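Local coordinates for protein insecticyanin-A (Manduca sexta, PDB 1Z24) that binds the blue bile pigment biliverdin IX gamma and, mixed with lipoprotein-bound carotenes, gives hornworms their green camouflage colour, at residues A[112-117]-A[133-138]. Sequence-based numbering, arbitrary orientation.
With BLV (biliverdin IX gamma chromophore), chain B.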
loop_
_atom_site.group_PDB
_atom_site.type_symbol
_atom_site.label_atom_id
_atom_site.label_comp_id
_atom_site.label_asym_id
_atom_site.label_seq_id
_atom_site.Cartn_x
_atom_site.Cartn_y
_atom_site.Cartn_z
ATOM N N ASN A 112 -17.826 22.186 2.951
ATOM C CA ASN A 112 -18.212 21.879 1.570
ATOM C C ASN A 112 -17.962 20.474 1.038
ATOM O O ASN A 112 -18.735 19.989 0.226
ATOM C CB ASN A 112 -17.253 22.643 0.639
ATOM C CG ASN A 112 -17.353 24.075 0.965
ATOM O OD1 ASN A 112 -18.409 24.648 0.847
ATOM N ND2 ASN A 112 -16.296 24.628 1.469
ATOM N N TYR A 113 -16.860 19.843 1.427
ATOM C CA TYR A 113 -16.585 18.518 0.898
ATOM C C TYR A 113 -15.938 17.623 1.935
ATOM O O TYR A 113 -15.357 18.073 2.949
ATOM C CB TYR A 113 -15.592 18.626 -0.328
ATOM C CG TYR A 113 -14.171 18.825 0.173
ATOM C CD1 TYR A 113 -13.320 17.746 0.466
ATOM C CD2 TYR A 113 -13.686 20.118 0.388
ATOM C CE1 TYR A 113 -12.047 17.954 1.008
ATOM C CE2 TYR A 113 -12.413 20.358 0.907
ATOM C CZ TYR A 113 -11.604 19.262 1.222
ATOM O OH TYR A 113 -10.374 19.490 1.728
ATOM N N ALA A 114 -16.035 16.344 1.625
ATOM C CA ALA A 114 -15.436 15.299 2.419
ATOM C C ALA A 114 -15.026 14.177 1.494
ATOM O O ALA A 114 -15.722 13.894 0.523
ATOM C CB ALA A 114 -16.293 14.679 3.533
ATOM N N ILE A 115 -13.893 13.534 1.800
ATOM C CA ILE A 115 -13.394 12.380 1.051
ATOM C C ILE A 115 -13.338 11.239 2.064
ATOM O O ILE A 115 -12.504 11.245 2.996
ATOM C CB ILE A 115 -12.086 12.587 0.308
ATOM C CG1 ILE A 115 -12.239 13.761 -0.648
ATOM C CG2 ILE A 115 -11.713 11.365 -0.503
ATOM C CD1 ILE A 115 -10.858 14.232 -1.092
ATOM N N ASN A 116 -14.267 10.279 1.890
ATOM C CA ASN A 116 -14.424 9.097 2.757
ATOM C C ASN A 116 -13.934 7.834 2.086
ATOM O O ASN A 116 -13.955 7.732 0.863
ATOM C CB ASN A 116 -15.895 8.944 3.208
ATOM C CG ASN A 116 -16.250 9.915 4.319
ATOM O OD1 ASN A 116 -17.225 9.742 5.025
ATOM N ND2 ASN A 116 -15.482 10.898 4.464
ATOM N N TYR A 117 -13.497 6.878 2.886
ATOM C CA TYR A 117 -12.978 5.654 2.307
ATOM C C TYR A 117 -13.046 4.466 3.237
ATOM O O TYR A 117 -13.303 4.630 4.381
ATOM C CB TYR A 117 -11.481 6.009 2.198
ATOM C CG TYR A 117 -10.393 4.929 2.034
ATOM C CD1 TYR A 117 -9.871 4.657 0.767
ATOM C CD2 TYR A 117 -9.881 4.242 3.138
ATOM C CE1 TYR A 117 -8.862 3.711 0.560
ATOM C CE2 TYR A 117 -8.863 3.303 2.960
ATOM C CZ TYR A 117 -8.359 3.051 1.680
ATOM O OH TYR A 117 -7.364 2.140 1.522
ATOM N N TRP A 133 -15.951 7.677 -1.410
ATOM C CA TRP A 133 -17.055 8.578 -1.731
ATOM C C TRP A 133 -16.687 10.038 -1.710
ATOM O O TRP A 133 -16.037 10.521 -0.770
ATOM C CB TRP A 133 -18.101 8.529 -0.609
ATOM C CG TRP A 133 -18.732 7.222 -0.375
ATOM C CD1 TRP A 133 -19.986 6.832 -0.796
ATOM C CD2 TRP A 133 -18.137 6.108 0.378
ATOM N NE1 TRP A 133 -20.202 5.513 -0.335
ATOM C CE2 TRP A 133 -19.099 5.034 0.362
ATOM C CE3 TRP A 133 -16.884 5.935 1.011
ATOM C CZ2 TRP A 133 -18.842 3.771 1.012
ATOM C CZ3 TRP A 133 -16.590 4.733 1.629
ATOM C CH2 TRP A 133 -17.565 3.661 1.649
ATOM N N ILE A 134 -17.118 10.746 -2.736
ATOM C CA ILE A 134 -16.845 12.168 -2.767
ATOM C C ILE A 134 -18.118 12.808 -2.262
ATOM O O ILE A 134 -19.203 12.672 -2.857
ATOM C CB ILE A 134 -16.440 12.678 -4.116
ATOM C CG1 ILE A 134 -15.024 12.238 -4.318
ATOM C CG2 ILE A 134 -16.343 14.168 -4.028
ATOM C CD1 ILE A 134 -14.916 12.032 -5.816
ATOM N N LEU A 135 -18.025 13.461 -1.127
ATOM C CA LEU A 135 -19.218 14.041 -0.559
ATOM C C LEU A 135 -19.204 15.556 -0.529
ATOM O O LEU A 135 -18.177 16.179 -0.260
ATOM C CB LEU A 135 -19.378 13.620 0.935
ATOM C CG LEU A 135 -19.248 12.121 1.136
ATOM C CD1 LEU A 135 -19.311 11.917 2.625
ATOM C CD2 LEU A 135 -20.468 11.504 0.501
ATOM N N SER A 136 -20.380 16.150 -0.772
ATOM C CA SER A 136 -20.504 17.592 -0.776
ATOM C C SER A 136 -21.759 18.076 -0.099
ATOM O O SER A 136 -22.814 17.446 -0.171
ATOM C CB SER A 136 -20.575 18.077 -2.223
ATOM O OG SER A 136 -20.894 19.451 -2.193
ATOM N N LYS A 137 -21.644 19.225 0.537
ATOM C CA LYS A 137 -22.815 19.816 1.182
ATOM C C LYS A 137 -23.810 20.430 0.146
ATOM O O LYS A 137 -24.925 20.757 0.467
ATOM C CB LYS A 137 -22.483 20.642 2.402
ATOM C CG LYS A 137 -22.318 19.713 3.597
ATOM C CD LYS A 137 -22.099 20.529 4.844
ATOM C CE LYS A 137 -21.783 19.677 6.033
ATOM N NZ LYS A 137 -21.417 20.482 7.186
ATOM N N SER A 138 -23.408 20.570 -1.122
ATOM C CA SER A 138 -24.225 21.089 -2.219
ATOM C C SER A 138 -24.478 19.902 -3.096
ATOM O O SER A 138 -23.780 18.913 -2.932
ATOM C CB SER A 138 -23.459 21.958 -3.194
ATOM O OG SER A 138 -23.207 23.246 -2.686
HETATM N NA BLV B . -21.528 1.806 3.149
HETATM C C1A BLV B . -21.115 0.518 3.230
HETATM C C2A BLV B . -19.878 0.350 3.973
HETATM C C3A BLV B . -19.526 1.603 4.378
HETATM C C4A BLV B . -20.564 2.505 3.845
HETATM C CMA BLV B . -18.248 2.089 5.162
HETATM O OA BLV B . -21.738 -0.395 2.732
HETATM C CAA BLV B . -19.150 -0.917 4.176
HETATM C CBA BLV B . -18.478 -1.141 2.854
HETATM C CGA BLV B . -17.847 -2.533 2.854
HETATM O O1A BLV B . -16.668 -2.697 3.009
HETATM O O2A BLV B . -18.555 -3.482 2.731
HETATM C CHB BLV B . -20.524 3.887 4.020
HETATM N NB BLV B . -22.587 4.629 2.938
HETATM C C1B BLV B . -21.318 4.854 3.424
HETATM C C2B BLV B . -20.942 6.237 3.267
HETATM C C3B BLV B . -21.984 6.828 2.683
HETATM C C4B BLV B . -23.014 5.806 2.463
HETATM C CMB BLV B . -19.629 6.871 3.700
HETATM C CAB BLV B . -22.079 8.274 2.297
HETATM C CBB BLV B . -22.672 8.480 1.077
HETATM C CHC BLV B . -24.273 6.083 1.913
HETATM N NC BLV B . -25.459 3.978 1.726
HETATM C C1C BLV B . -25.403 5.331 1.767
HETATM C C2C BLV B . -26.737 5.927 1.586
HETATM C C3C BLV B . -27.664 4.975 1.466
HETATM C C4C BLV B . -26.840 3.703 1.556
HETATM C CMC BLV B . -27.005 7.356 1.651
HETATM C CAC BLV B . -29.189 4.981 1.243
HETATM C CBC BLV B . -29.951 3.933 1.639
HETATM C CHD BLV B . -27.362 2.373 1.384
HETATM N ND BLV B . -25.886 1.180 2.967
HETATM C C1D BLV B . -26.956 1.221 2.028
HETATM C C2D BLV B . -27.566 -0.138 1.895
HETATM C C3D BLV B . -26.878 -0.983 2.735
HETATM C C4D BLV B . -25.876 -0.149 3.375
HETATM C CMD BLV B . -28.697 -0.557 1.006
HETATM O OD BLV B . -25.101 -0.573 4.198
HETATM C CAD BLV B . -27.132 -2.422 2.952
HETATM C CBD BLV B . -27.872 -2.575 4.268
HETATM C CGD BLV B . -27.988 -4.086 4.686
HETATM O O1D BLV B . -28.966 -4.704 4.408
HETATM O O2D BLV B . -27.086 -4.656 5.271
#
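Leu-135 O takes the backbone N-H of Ala-114 at 2.9 Å and also faces the CA of Tyr-113, a CA-H...O contact. In return Leu-135 N reaches Ala-114 O at 2.9 Å, closing the two-bond ring of a hydrogen-bonded antiparallel pair. Asn-116 and Trp-133 form the second such pair, and beyond the strand ends Lys-137 N still binds Asn-112 O. Strands 113-117 and 133-136 thus run antiparallel, at 161° between their directions.

On the pigment side, Trp-133 carries its CG beside its own backbone N (chi1 -61°), which brings the indole back against the partner strand. The ring edge abuts the main chain, with CE3 3.4 Å from Asn-116 O and CZ3 near Tyr-117 CA. One indole face lies against biliverdin: methyl CMB sits 3.7 Å above the ring plane, over its centre, and CZ2 comes within 3.4 Å of bridge carbon CHB. The indole NE1 is hydrogen-bonded to Glu-38 OE1, which, with the pigment over one face and main chain at the edge, helps to fix the ring's rotation.

Leu-135 divides its branches. The side chains of Leu-135 and Asn-116 cross at about a right angle, bringing Leu-135 CD1 to 3.9 Å from Asn-116 OD1; Leu-135 CD2 touches the pigment's CBB at 3.8 Å. That OD1 is held by Tyr-88 OH. On the other sheet face, Tyr-113 and Ile-115 pack against helix 144-154. Where the strand ends, Ser-136 OG accepts from Ser-138 N, making an ST turn, while Lys-137 NZ is hydrogen-bonded to Tyr-110 O and Ala-24 O.

These segments are the start and finish of a beta hairpin in the lipocalin barrel, with Asn-116, Trp-133 and Leu-135 lining its chromophore pocket.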